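Local coordinates for sugar-binding transport ATP-binding protein (Pyrococcus horikoshii, PDB 1V43) that probably binds and hydrolyses ATP as the ATPase subunit of an ABC transporter that takes up sugars, at residues Glu291-Glu296 with Glu333-Lys338; Ile311-Phe316 with Gly348-Val353; Thr322-His327 with Pro340-Ile345. One frame throughout, in Å; residues are numbered along the deposited sequence.

Contact 1 of 3, residues Glu291-Glu296 with Glu333-Lys338; sequences EHMTVE and ELVKVK
Met293 lays its thioether end over Val337, its CE 3.8 Å from Val337 CG2, and reaches on to Val335, whose CG2 lies 4.2 Å from the same methyl. The methionine crosses both valines at about a right angle; a bend about its last torsion (chi3 76°) turns CE onto their methyls. The two valines, two positions apart in strand 333-338, make a shared apolar surface, and a long, flexible, unbranched methionine suits the task of reaching it from a strand that passes at 77° with no hydrogen bond between the two backbones. Met355 of strand 350-356 and Phe330 also pack on the sulfur-bearing chain. These strands belong to one antiparallel sheet of the TOBE, OB-like region, in which 293-295 and 333-340 are the two outermost; here the sheet curls enough for its margins to meet.

Near the end where the backbones approach most closely, a water joins them, donating to Met293 O at 2.7 Å and to Lys338 O at 2.6 Å. Beside it the aliphatic part of Lys338 lies against Glu291, CB 4.0 Å from Glu291 N. Their charged ends part: Glu291 bonds to Tyr230, while Lys338 forms a salt bridge with Asp323 of the second subunit. The contact therefore closes by apolar packing and a water bridge, while the polar ends of Glu291 and Lys338 are engaged by partners outside the two segments.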
loop_
_atom_site.group_PDB
_atom_site.type_symbol
_atom_site.label_atom_id
_atom_site.label_comp_id
_atom_site.label_asym_id
_atom_site.label_seq_id
_atom_site.Cartn_x
_atom_site.Cartn_y
_atom_site.Cartn_z
ATOM N N GLU A 291 12.523 8.420 -4.241
ATOM C CA GLU A 291 13.109 8.682 -2.929
ATOM C C GLU A 291 14.597 9.021 -2.985
ATOM O O GLU A 291 15.195 9.301 -1.948
ATOM C CB GLU A 291 12.912 7.484 -1.988
ATOM C CG GLU A 291 13.701 6.227 -2.394
ATOM C CD GLU A 291 12.886 5.249 -3.239
ATOM O OE1 GLU A 291 12.063 5.695 -4.061
ATOM O OE2 GLU A 291 13.079 4.026 -3.086
ATOM N N HIS A 292 15.199 8.985 -4.177
ATOM C CA HIS A 292 16.613 9.318 -4.293
ATOM C C HIS A 292 16.800 10.675 -4.945
ATOM O O HIS A 292 17.876 11.011 -5.435
ATOM C CB HIS A 292 17.392 8.234 -5.056
ATOM C CG HIS A 292 17.495 6.939 -4.308
ATOM N ND1 HIS A 292 17.421 6.875 -2.933
ATOM C CD2 HIS A 292 17.606 5.659 -4.739
ATOM C CE1 HIS A 292 17.470 5.614 -2.548
ATOM N NE2 HIS A 292 17.581 4.854 -3.624
ATOM N N MET A 293 15.729 11.452 -4.927
ATOM C CA MET A 293 15.722 12.801 -5.469
ATOM C C MET A 293 15.111 13.668 -4.389
ATOM O O MET A 293 14.529 13.164 -3.425
ATOM C CB MET A 293 14.851 12.882 -6.723
ATOM C CG MET A 293 15.364 12.082 -7.914
ATOM S SD MET A 293 14.099 11.885 -9.188
ATOM C CE MET A 293 14.153 13.350 -9.828
ATOM N N THR A 294 15.240 14.976 -4.550
ATOM C CA THR A 294 14.670 15.910 -3.595
ATOM C C THR A 294 14.400 17.214 -4.337
ATOM O O THR A 294 14.594 17.290 -5.550
ATOM C CB THR A 294 15.632 16.150 -2.419
ATOM O OG1 THR A 294 14.927 16.812 -1.359
ATOM C CG2 THR A 294 16.828 17.004 -2.855
ATOM N N VAL A 295 13.929 18.226 -3.620
ATOM C CA VAL A 295 13.644 19.529 -4.224
ATOM C C VAL A 295 14.454 20.604 -3.499
ATOM O O VAL A 295 14.609 20.544 -2.285
ATOM C CB VAL A 295 12.143 19.899 -4.099
ATOM C CG1 VAL A 295 11.944 21.356 -4.438
ATOM C CG2 VAL A 295 11.298 19.044 -5.025
ATOM N N GLU A 296 14.964 21.584 -4.237
ATOM C CA GLU A 296 15.737 22.659 -3.621
ATOM C C GLU A 296 14.951 23.346 -2.513
ATOM O O GLU A 296 13.742 23.575 -2.646
ATOM C CB GLU A 296 16.121 23.723 -4.650
ATOM C CG GLU A 296 16.737 24.966 -3.996
ATOM C CD GLU A 296 16.985 26.100 -4.974
ATOM O OE1 GLU A 296 15.981 26.669 -5.502
ATOM O OE2 GLU A 296 18.189 26.426 -5.209
ATOM N N GLU A 333 9.547 14.790 -20.273
ATOM C CA GLU A 333 9.284 13.636 -19.424
ATOM C C GLU A 333 8.558 13.938 -18.119
ATOM O O GLU A 333 8.462 15.088 -17.694
ATOM C CB GLU A 333 10.599 12.926 -19.120
ATOM C CG GLU A 333 10.544 11.437 -19.353
ATOM C CD GLU A 333 10.220 11.084 -20.788
ATOM O OE1 GLU A 333 10.938 11.558 -21.695
ATOM O OE2 GLU A 333 9.250 10.329 -21.008
ATOM N N LEU A 334 8.050 12.883 -17.489
ATOM C CA LEU A 334 7.331 13.008 -16.222
ATOM C C LEU A 334 7.899 12.009 -15.209
ATOM O O LEU A 334 7.868 10.798 -15.436
ATOM C CB LEU A 334 5.846 12.733 -16.449
ATOM C CG LEU A 334 4.865 13.099 -15.336
ATOM C CD1 LEU A 334 4.987 14.575 -14.991
ATOM C CD2 LEU A 334 3.451 12.781 -15.805
ATOM N N VAL A 335 8.425 12.513 -14.098
ATOM C CA VAL A 335 8.994 11.641 -13.074
ATOM C C VAL A 335 8.364 11.932 -11.722
ATOM O O VAL A 335 7.760 12.988 -11.526
ATOM C CB VAL A 335 10.528 11.823 -12.941
ATOM C CG1 VAL A 335 11.208 11.598 -14.285
ATOM C CG2 VAL A 335 10.843 13.208 -12.401
ATOM N N LYS A 336 8.508 10.996 -10.790
ATOM C CA LYS A 336 7.958 11.177 -9.447
ATOM C C LYS A 336 9.071 11.417 -8.459
ATOM O O LYS A 336 10.108 10.771 -8.526
ATOM C CB LYS A 336 7.183 9.940 -8.995
ATOM C CG LYS A 336 5.943 9.638 -9.803
ATOM C CD LYS A 336 5.317 8.358 -9.303
ATOM C CE LYS A 336 4.102 7.968 -10.105
ATOM N NZ LYS A 336 3.490 6.740 -9.535
ATOM N N VAL A 337 8.838 12.345 -7.540
ATOM C CA VAL A 337 9.795 12.674 -6.498
ATOM C C VAL A 337 9.092 12.459 -5.155
ATOM O O VAL A 337 8.009 13.000 -4.907
ATOM C CB VAL A 337 10.264 14.136 -6.608
ATOM C CG1 VAL A 337 11.127 14.498 -5.406
ATOM C CG2 VAL A 337 11.058 14.329 -7.902
ATOM N N LYS A 338 9.705 11.664 -4.287
ATOM C CA LYS A 338 9.097 11.386 -2.999
ATOM C C LYS A 338 9.727 12.182 -1.868
ATOM O O LYS A 338 10.909 12.033 -1.584
ATOM C CB LYS A 338 9.186 9.891 -2.696
ATOM C CG LYS A 338 8.588 9.502 -1.362
ATOM C CD LYS A 338 8.701 8.005 -1.149
ATOM C CE LYS A 338 8.187 7.603 0.220
ATOM N NZ LYS A 338 8.188 6.131 0.398
HETATM O O HOH W 1 13.319 12.855 -0.975
#

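Contact 2 of 3, residues Ile311-Phe316 with Gly348-Val353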
loop_
_atom_site.group_PDB
_atom_site.type_symbol
_atom_site.label_atom_id
_atom_site.label_comp_id
_atom_site.label_asym_id
_atom_site.label_seq_id
_atom_site.Cartn_x
_atom_site.Cartn_y
_atom_site.Cartn_z
ATOM N N ILE A 311 15.534 21.995 -13.502
ATOM C CA ILE A 311 14.345 22.759 -13.151
ATOM C C ILE A 311 13.132 22.240 -13.913
ATOM O O ILE A 311 13.209 21.954 -15.107
ATOM C CB ILE A 311 14.540 24.271 -13.432
ATOM C CG1 ILE A 311 15.542 24.848 -12.422
ATOM C CG2 ILE A 311 13.202 25.000 -13.349
ATOM C CD1 ILE A 311 15.736 26.359 -12.499
ATOM N N GLY A 312 12.014 22.101 -13.211
ATOM C CA GLY A 312 10.818 21.604 -13.853
ATOM C C GLY A 312 9.574 22.089 -13.157
ATOM O O GLY A 312 9.649 22.671 -12.077
ATOM N N LYS A 313 8.424 21.861 -13.776
ATOM C CA LYS A 313 7.158 22.274 -13.190
ATOM C C LYS A 313 6.425 21.079 -12.614
ATOM O O LYS A 313 6.429 19.990 -13.194
ATOM C CB LYS A 313 6.260 22.958 -14.232
ATOM C CG LYS A 313 6.688 24.375 -14.582
ATOM C CD LYS A 313 5.721 25.026 -15.555
ATOM C CE LYS A 313 6.127 26.459 -15.865
ATOM N NZ LYS A 313 5.176 27.100 -16.816
ATOM N N VAL A 314 5.808 21.297 -11.460
ATOM C CA VAL A 314 5.038 20.268 -10.788
ATOM C C VAL A 314 3.734 20.070 -11.540
ATOM O O VAL A 314 2.951 21.002 -11.682
ATOM C CB VAL A 314 4.683 20.682 -9.356
ATOM C CG1 VAL A 314 3.844 19.602 -8.707
ATOM C CG2 VAL A 314 5.949 20.940 -8.559
ATOM N N ASP A 315 3.504 18.856 -12.013
ATOM C CA ASP A 315 2.289 18.531 -12.740
ATOM C C ASP A 315 1.166 18.049 -11.812
ATOM O O ASP A 315 -0.015 18.247 -12.097
ATOM C CB ASP A 315 2.593 17.446 -13.763
ATOM C CG ASP A 315 1.400 17.107 -14.617
ATOM O OD1 ASP A 315 0.931 17.992 -15.361
ATOM O OD2 ASP A 315 0.935 15.956 -14.544
ATOM N N PHE A 316 1.531 17.400 -10.713
ATOM C CA PHE A 316 0.537 16.897 -9.768
ATOM C C PHE A 316 1.186 16.533 -8.442
ATOM O O PHE A 316 2.375 16.194 -8.381
ATOM C CB PHE A 316 -0.170 15.669 -10.334
ATOM C CG PHE A 316 -1.344 15.208 -9.510
ATOM C CD1 PHE A 316 -2.530 15.946 -9.481
ATOM C CD2 PHE A 316 -1.277 14.022 -8.783
ATOM C CE1 PHE A 316 -3.638 15.513 -8.741
ATOM C CE2 PHE A 316 -2.382 13.574 -8.036
ATOM C CZ PHE A 316 -3.562 14.324 -8.018
ATOM N N GLY A 348 1.802 23.526 -11.160
ATOM C CA GLY A 348 2.158 24.700 -11.934
ATOM C C GLY A 348 3.432 25.355 -11.435
ATOM O O GLY A 348 4.168 25.965 -12.213
ATOM N N ARG A 349 3.701 25.239 -10.138
ATOM C CA ARG A 349 4.905 25.841 -9.598
ATOM C C ARG A 349 6.126 25.113 -10.150
ATOM O O ARG A 349 6.069 23.923 -10.463
ATOM C CB ARG A 349 4.908 25.790 -8.068
ATOM C CG ARG A 349 5.712 24.654 -7.470
ATOM C CD ARG A 349 6.575 25.141 -6.301
ATOM N NE ARG A 349 5.782 25.682 -5.199
ATOM C CZ ARG A 349 6.285 26.067 -4.028
ATOM N NH1 ARG A 349 7.592 25.973 -3.796
ATOM N NH2 ARG A 349 5.480 26.534 -3.080
ATOM N N GLU A 350 7.225 25.844 -10.277
ATOM C CA GLU A 350 8.469 25.295 -10.793
ATOM C C GLU A 350 9.337 24.890 -9.605
ATOM O O GLU A 350 9.289 25.528 -8.553
ATOM C CB GLU A 350 9.176 26.357 -11.635
ATOM C CG GLU A 350 9.813 25.837 -12.899
ATOM C CD GLU A 350 10.323 26.956 -13.779
ATOM O OE1 GLU A 350 11.171 27.747 -13.302
ATOM O OE2 GLU A 350 9.873 27.046 -14.944
ATOM N N VAL A 351 10.116 23.824 -9.768
ATOM C CA VAL A 351 10.982 23.338 -8.694
ATOM C C VAL A 351 12.340 22.893 -9.223
ATOM O O VAL A 351 12.454 22.471 -10.369
ATOM C CB VAL A 351 10.338 22.134 -7.948
ATOM C CG1 VAL A 351 9.034 22.555 -7.302
ATOM C CG2 VAL A 351 10.093 20.974 -8.919
ATOM N N LYS A 352 13.373 23.013 -8.393
ATOM C CA LYS A 352 14.705 22.572 -8.780
ATOM C C LYS A 352 14.823 21.160 -8.243
ATOM O O LYS A 352 15.006 20.962 -7.048
ATOM C CB LYS A 352 15.802 23.432 -8.141
ATOM C CG LYS A 352 16.132 24.715 -8.875
ATOM C CD LYS A 352 17.171 25.538 -8.101
ATOM C CE LYS A 352 17.333 26.942 -8.689
ATOM N NZ LYS A 352 18.149 27.835 -7.809
ATOM N N VAL A 353 14.707 20.179 -9.123
ATOM C CA VAL A 353 14.809 18.796 -8.706
ATOM C C VAL A 353 16.279 18.410 -8.582
ATOM O O VAL A 353 17.067 18.607 -9.506
ATOM C CB VAL A 353 14.121 17.870 -9.712
ATOM C CG1 VAL A 353 14.284 16.431 -9.266
ATOM C CG2 VAL A 353 12.636 18.229 -9.829
#
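Gly312 O accepts the shortest polar bond between the strands, 2.6 Å from Val351 N, and the return bond, Gly312 N to Val351 O, is 2.9 Å long. These two make Gly312 and Val351 a hydrogen-bonded antiparallel pair, flanked by the non-hydrogen-bonded pairs Ile311-Lys352 and Lys313-Glu350. The ladder runs on past the strand's start: Val314 N bonds to Arg349 O with an N-H...O angle of 173°, and Gly348 N donates to Val314 O. Gly348 has a positive phi of 94°, a conformation where a CB would collide with the carbonyl O of the residue before, so glycine fits the turn into the strand.

On the face carrying Ile311, Lys313, Glu350 and Lys352, side chains from the two strands pack against one another. Ile311 and Lys352 run side by side in the same direction, CG1 to CG 3.6 Å. Ile311 keeps CG1 beside the backbone N (chi1 -70°), which leaves the other branch, CG2, turned to the carboxylate of Glu350, 3.4 Å from OE1. Lys313 crosses the same glutamate obliquely, its CG 3.8 Å from Glu350 CG, but NZ stays 5.1 Å from OE2, too far for a salt bridge; Lys352 instead pairs with Glu296.

On the buried side, Val314 CG2 meets Val351 CG1 at 3.7 Å, the two valines crossing at about a right angle; Val328 and Val295 also touch Val351. Short branched side chains suit this interior of the OB-like domain. Backbone bonds thus fix the register of strands 307-319 and 350-356, while the exposed opposite charges, if both ionised, would probably add only a weak attraction.

Contact 3 of 3, residues Thr322-His327 with Pro340-Ile345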
loop_
_atom_site.group_PDB
_atom_site.type_symbol
_atom_site.label_atom_id
_atom_site.label_comp_id
_atom_site.label_asym_id
_atom_site.label_seq_id
_atom_site.Cartn_x
_atom_site.Cartn_y
_atom_site.Cartn_z
ATOM N N THR A 322 1.837 11.539 5.375
ATOM C CA THR A 322 3.023 10.807 5.804
ATOM C C THR A 322 4.189 11.007 4.811
ATOM O O THR A 322 5.353 10.968 5.194
ATOM C CB THR A 322 2.683 9.299 5.974
ATOM O OG1 THR A 322 3.801 8.612 6.560
ATOM C CG2 THR A 322 2.322 8.674 4.624
ATOM N N ASP A 323 3.850 11.240 3.544
ATOM C CA ASP A 323 4.810 11.481 2.460
ATOM C C ASP A 323 4.119 12.390 1.453
ATOM O O ASP A 323 2.893 12.466 1.425
ATOM C CB ASP A 323 5.182 10.175 1.742
ATOM C CG ASP A 323 6.061 9.292 2.574
ATOM O OD1 ASP A 323 7.199 9.714 2.874
ATOM O OD2 ASP A 323 5.615 8.182 2.933
ATOM N N THR A 324 4.901 13.067 0.625
ATOM C CA THR A 324 4.345 13.951 -0.391
ATOM C C THR A 324 4.994 13.572 -1.710
ATOM O O THR A 324 6.193 13.787 -1.884
ATOM C CB THR A 324 4.666 15.438 -0.088
ATOM O OG1 THR A 324 3.883 15.882 1.023
ATOM C CG2 THR A 324 4.382 16.311 -1.300
ATOM N N ILE A 325 4.222 12.998 -2.628
ATOM C CA ILE A 325 4.782 12.600 -3.916
ATOM C C ILE A 325 4.506 13.601 -5.030
ATOM O O ILE A 325 3.353 13.854 -5.397
ATOM C CB ILE A 325 4.258 11.232 -4.357
ATOM C CG1 ILE A 325 4.487 10.226 -3.237
ATOM C CG2 ILE A 325 5.001 10.771 -5.636
ATOM C CD1 ILE A 325 3.967 8.850 -3.544
ATOM N N LEU A 326 5.576 14.155 -5.582
ATOM C CA LEU A 326 5.451 15.135 -6.653
ATOM C C LEU A 326 5.681 14.521 -8.026
ATOM O O LEU A 326 6.638 13.767 -8.224
ATOM C CB LEU A 326 6.474 16.254 -6.471
ATOM C CG LEU A 326 6.619 16.887 -5.093
ATOM C CD1 LEU A 326 7.736 17.933 -5.163
ATOM C CD2 LEU A 326 5.302 17.512 -4.653
ATOM N N HIS A 327 4.797 14.843 -8.967
ATOM C CA HIS A 327 4.941 14.379 -10.343
ATOM C C HIS A 327 5.476 15.622 -11.041
ATOM O O HIS A 327 4.735 16.575 -11.278
ATOM C CB HIS A 327 3.595 13.960 -10.937
ATOM C CG HIS A 327 2.892 12.885 -10.160
ATOM N ND1 HIS A 327 1.824 12.178 -10.669
ATOM C CD2 HIS A 327 3.074 12.427 -8.897
ATOM C CE1 HIS A 327 1.379 11.332 -9.757
ATOM N NE2 HIS A 327 2.120 11.464 -8.671
ATOM N N PRO A 340 9.526 13.296 2.275
ATOM C CA PRO A 340 8.984 12.889 3.580
ATOM C C PRO A 340 8.054 13.970 4.116
ATOM O O PRO A 340 8.241 15.151 3.823
ATOM C CB PRO A 340 10.234 12.743 4.453
ATOM C CG PRO A 340 11.325 12.403 3.440
ATOM C CD PRO A 340 10.999 13.345 2.299
ATOM N N GLY A 341 7.046 13.571 4.888
ATOM C CA GLY A 341 6.136 14.547 5.461
ATOM C C GLY A 341 5.106 15.124 4.509
ATOM O O GLY A 341 4.986 14.684 3.361
ATOM N N HIS A 342 4.378 16.129 4.990
ATOM C CA HIS A 342 3.315 16.789 4.227
ATOM C C HIS A 342 3.846 18.100 3.646
ATOM O O HIS A 342 4.247 18.999 4.384
ATOM C CB HIS A 342 2.117 17.056 5.163
ATOM C CG HIS A 342 0.802 17.241 4.458
ATOM N ND1 HIS A 342 0.294 16.318 3.567
ATOM C CD2 HIS A 342 -0.129 18.223 4.550
ATOM C CE1 HIS A 342 -0.890 16.723 3.142
ATOM N NE2 HIS A 342 -1.170 17.876 3.722
ATOM N N ILE A 343 3.857 18.190 2.319
ATOM C CA ILE A 343 4.333 19.379 1.608
ATOM C C ILE A 343 3.474 19.527 0.349
ATOM O O ILE A 343 3.961 19.348 -0.770
ATOM C CB ILE A 343 5.817 19.215 1.199
ATOM C CG1 ILE A 343 6.669 18.972 2.443
ATOM C CG2 ILE A 343 6.304 20.453 0.472
ATOM C CD1 ILE A 343 8.088 18.557 2.135
ATOM N N PRO A 344 2.175 19.846 0.523
ATOM C CA PRO A 344 1.180 20.026 -0.546
ATOM C C PRO A 344 1.427 21.134 -1.566
ATOM O O PRO A 344 0.472 21.766 -2.020
ATOM C CB PRO A 344 -0.121 20.262 0.224
ATOM C CG PRO A 344 0.102 19.531 1.506
ATOM C CD PRO A 344 1.519 19.924 1.841
ATOM N N ILE A 345 2.689 21.369 -1.928
ATOM C CA ILE A 345 3.009 22.402 -2.909
ATOM C C ILE A 345 2.007 22.288 -4.054
ATOM O O ILE A 345 1.545 21.191 -4.374
ATOM C CB ILE A 345 4.448 22.250 -3.456
ATOM C CG1 ILE A 345 4.543 21.050 -4.388
ATOM C CG2 ILE A 345 5.420 22.069 -2.310
ATOM C CD1 ILE A 345 5.877 20.949 -5.078
#
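Thr324 points its side chain from strand 323-330 at the loop 340-345, which leaves the adjacent strand of the hairpin 323-340 in the TOBE, OB-like domain and folds back against strand 323-330. Its hydroxyl works both ways: OG1 donates to Gly341 O at 2.8 Å, tilted 17° from the carbonyl plane, and accepts from Ile343 N at 2.6 Å. Set beside the backbone N (chi1 -72°), OG1 enters the bend between these two peptide groups, while CG2 is directed over the backbone of Ile343. Replacing this residue with valine would probably leave Ile343 N and Gly341 O without their shared partner, and the loop less firmly held against the strand.

At the open end of the hairpin, Gly341 N bonds to Thr322 O, but from above the carbonyl plane, at 3.1 Å. Gly341 has a positive phi (77°), which a residue without a side chain adopts readily as the chain turns out of the strand. Thr322 OG1 and Asp323 OD2 both bond to Lys338 of the second subunit, though Asp323 OD1 also rests near Pro340 CA (3.7 Å), and His342 bonds to Thr227 of that subunit, so the loop lies at the dimer interface.

Further along, Leu326 and Ile345 cross at about a right angle, and the branched leucine straddles the isoleucine's end: Ile345 CD1 sits 3.5 Å from both Leu326 CD1 and Leu326 CD2.

Followed from the N terminus, the chain enters contact 1 at 291-296, runs through 311-316 and 322-327, and closes contact 1 at 333-338. The loop 340-345 then closes contact 3, and 348-353 closes contact 2 last. Contact 3 is nested inside contact 2, whereas contact 1 crosses both. All join the antiparallel sheet of the TOBE region: contact 2 pairs two neighbouring inner strands, contact 3 ties the loop after strand 333-340 to strand 323-330, and contact 1 brings the two outermost strands together. They also meet directly, Leu334 packing on Asp315, Leu326 on Val295, and Ile345 reaching Val314, and all three touch the second subunit.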